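Local coordinates for protein lipoteichoic acid primase (Listeria monocytogenes, PDB 4UOP) that is a sulfatase-family enzyme whose extracellular catalytic domain holds a magnesium ion, at residues B[248-253]-B[286-291]. Numbering follows the deposited sequence.
Sequences GNYFEA and HIIKTD
Tyr-250 reaches out from its helix to meet two consecutive isoleucines, Ile-287 and Ile-288. Its CG is trans to the backbone N (chi1 176°), which carries the ring outward to the loop. Tyr-250 CB passes the end of Ile-288, 4.3 Å from Ile-288 CD1. One atom farther on, Tyr-250 CG meets both Ile-288 CG1 and Ile-288 CD1, each 4.1 Å away. Ile-288 CG1 then takes the face: it stands 4.0 Å from the Tyr-250 ring centroid and 4° off the normal, a well-centred CH-pi contact. Ile-288 presents this branch because its CG1 turns beside its own backbone N (chi1 -54°). Farther along the ring, Ile-287 takes over. Its CG2 methyl comes in obliquely, 3.8 Å from Tyr-250 CD1 and only 3.3 Å from Tyr-250 CE1, a tight fit; the CG1 branch of Ile-287 leads away. The approach relaxes to 4.2 Å between Tyr-250 CZ and Ile-287 CG2. Tyr-250 OH goes on to a hydrogen bond with Ser-67 O, so the polar tip of this buried side chain is satisfied by main chain, while Phe-227 packs edge-to-face with the ring.

No hydrogen bond joins the two segments; the contact is apolar and small, about 114 Å². The loop has its own polar hold: Gln-69 OE1 is shared by the backbone N atoms of Ile-287 and Ile-288. Just upstream, Asp-284 and His-285 bind magnesium, and the Ile-287 side chain lies about 7 Å from the ion. In this sulfatase-family domain, the contact joins the early turns of helix 246-271 to the loop that leaves strand 277-283 of the large mixed sheet and runs on toward helix 312-315.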
loop_
_atom_site.group_PDB
_atom_site.type_symbol
_atom_site.label_atom_id
_atom_site.label_comp_id
_atom_site.label_asym_id
_atom_site.label_seq_id
_atom_site.Cartn_x
_atom_site.Cartn_y
_atom_site.Cartn_z
ATOM N N GLY B 248 25.514 -10.545 -2.524
ATOM C CA GLY B 248 26.212 -11.677 -3.118
ATOM C C GLY B 248 25.249 -12.724 -3.624
ATOM O O GLY B 248 25.370 -13.200 -4.756
ATOM N N ASN B 249 24.261 -13.066 -2.809
ATOM C CA ASN B 249 23.256 -14.031 -3.208
ATOM C C ASN B 249 22.454 -13.509 -4.399
ATOM O O ASN B 249 22.122 -14.274 -5.300
ATOM C CB ASN B 249 22.332 -14.373 -2.046
ATOM C CG ASN B 249 23.071 -15.072 -0.910
ATOM O OD1 ASN B 249 24.083 -15.724 -1.132
ATOM N ND2 ASN B 249 22.573 -14.922 0.297
ATOM N N TYR B 250 22.186 -12.211 -4.393
ATOM C CA TYR B 250 21.480 -11.546 -5.488
ATOM C C TYR B 250 22.246 -11.728 -6.780
ATOM O O TYR B 250 21.679 -12.145 -7.775
ATOM C CB TYR B 250 21.305 -10.066 -5.188
ATOM C CG TYR B 250 20.666 -9.288 -6.306
ATOM C CD1 TYR B 250 19.286 -9.331 -6.509
ATOM C CD2 TYR B 250 21.430 -8.520 -7.154
ATOM C CE1 TYR B 250 18.688 -8.614 -7.529
ATOM C CE2 TYR B 250 20.844 -7.799 -8.179
ATOM C CZ TYR B 250 19.474 -7.842 -8.350
ATOM O OH TYR B 250 18.913 -7.125 -9.378
ATOM N N PHE B 251 23.552 -11.488 -6.747
ATOM C CA PHE B 251 24.378 -11.661 -7.942
ATOM C C PHE B 251 24.410 -13.103 -8.474
ATOM O O PHE B 251 24.390 -13.314 -9.689
ATOM C CB PHE B 251 25.811 -11.175 -7.704
ATOM C CG PHE B 251 25.989 -9.676 -7.727
ATOM C CD1 PHE B 251 25.298 -8.857 -8.617
ATOM C CD2 PHE B 251 26.901 -9.084 -6.866
ATOM C CE1 PHE B 251 25.507 -7.494 -8.625
ATOM C CE2 PHE B 251 27.100 -7.718 -6.863
ATOM C CZ PHE B 251 26.401 -6.918 -7.741
ATOM N N GLU B 252 24.471 -14.104 -7.592
ATOM C CA GLU B 252 24.403 -15.503 -8.036
ATOM C C GLU B 252 23.055 -15.794 -8.715
ATOM O O GLU B 252 22.994 -16.491 -9.723
ATOM C CB GLU B 252 24.549 -16.488 -6.880
ATOM C CG GLU B 252 25.842 -16.373 -6.102
ATOM C CD GLU B 252 27.051 -16.971 -6.805
ATOM O OE1 GLU B 252 26.948 -17.494 -7.947
ATOM O OE2 GLU B 252 28.127 -16.923 -6.169
ATOM N N ALA B 253 21.983 -15.267 -8.142
ATOM C CA ALA B 253 20.631 -15.545 -8.640
ATOM C C ALA B 253 20.378 -14.850 -9.965
ATOM O O ALA B 253 19.815 -15.454 -10.883
ATOM C CB ALA B 253 19.586 -15.127 -7.634
ATOM N N HIS B 286 13.025 -3.066 -9.050
ATOM C CA HIS B 286 14.274 -3.178 -8.324
ATOM C C HIS B 286 14.031 -3.902 -7.021
ATOM O O HIS B 286 12.899 -4.021 -6.558
ATOM C CB HIS B 286 14.875 -1.812 -8.053
ATOM C CG HIS B 286 14.329 -1.144 -6.839
ATOM N ND1 HIS B 286 13.053 -0.628 -6.784
ATOM C CD2 HIS B 286 14.882 -0.912 -5.625
ATOM C CE1 HIS B 286 12.846 -0.097 -5.593
ATOM N NE2 HIS B 286 13.940 -0.263 -4.867
ATOM N N ILE B 287 15.111 -4.398 -6.444
ATOM C CA ILE B 287 15.015 -5.035 -5.147
ATOM C C ILE B 287 16.103 -4.568 -4.171
ATOM O O ILE B 287 15.903 -4.641 -2.964
ATOM C CB ILE B 287 14.998 -6.583 -5.295
ATOM C CG1 ILE B 287 14.473 -7.259 -4.024
ATOM C CG2 ILE B 287 16.370 -7.114 -5.671
ATOM C CD1 ILE B 287 13.115 -6.760 -3.568
ATOM N N ILE B 288 17.230 -4.085 -4.686
ATOM C CA ILE B 288 18.347 -3.645 -3.845
ATOM C C ILE B 288 18.322 -2.120 -3.748
ATOM O O ILE B 288 18.399 -1.414 -4.762
ATOM C CB ILE B 288 19.692 -4.105 -4.436
ATOM C CG1 ILE B 288 19.709 -5.629 -4.690
ATOM C CG2 ILE B 288 20.845 -3.640 -3.554
ATOM C CD1 ILE B 288 19.588 -6.517 -3.454
ATOM N N LYS B 289 18.180 -1.610 -2.531
ATOM C CA LYS B 289 18.307 -0.175 -2.297
ATOM C C LYS B 289 19.796 0.132 -2.211
ATOM O O LYS B 289 20.436 -0.144 -1.180
ATOM C CB LYS B 289 17.581 0.236 -1.024
ATOM C CG LYS B 289 16.093 -0.027 -1.076
ATOM C CD LYS B 289 15.313 1.074 -0.379
ATOM C CE LYS B 289 13.814 0.887 -0.553
ATOM N NZ LYS B 289 13.290 -0.239 0.266
ATOM N N THR B 290 20.358 0.659 -3.295
ATOM C CA THR B 290 21.809 0.705 -3.431
ATOM C C THR B 290 22.439 1.710 -2.468
ATOM O O THR B 290 23.582 1.521 -2.063
ATOM C CB THR B 290 22.268 0.999 -4.870
ATOM O OG1 THR B 290 21.617 2.186 -5.351
ATOM C CG2 THR B 290 21.939 -0.177 -5.787
ATOM N N ASP B 291 21.708 2.763 -2.105
ATOM C CA ASP B 291 22.229 3.741 -1.146
ATOM C C ASP B 291 22.292 3.179 0.283
ATOM O O ASP B 291 22.996 3.736 1.119
ATOM C CB ASP B 291 21.468 5.087 -1.214
ATOM C CG ASP B 291 20.002 4.977 -0.837
ATOM O OD1 ASP B 291 19.638 4.064 -0.051
ATOM O OD2 ASP B 291 19.204 5.819 -1.354
#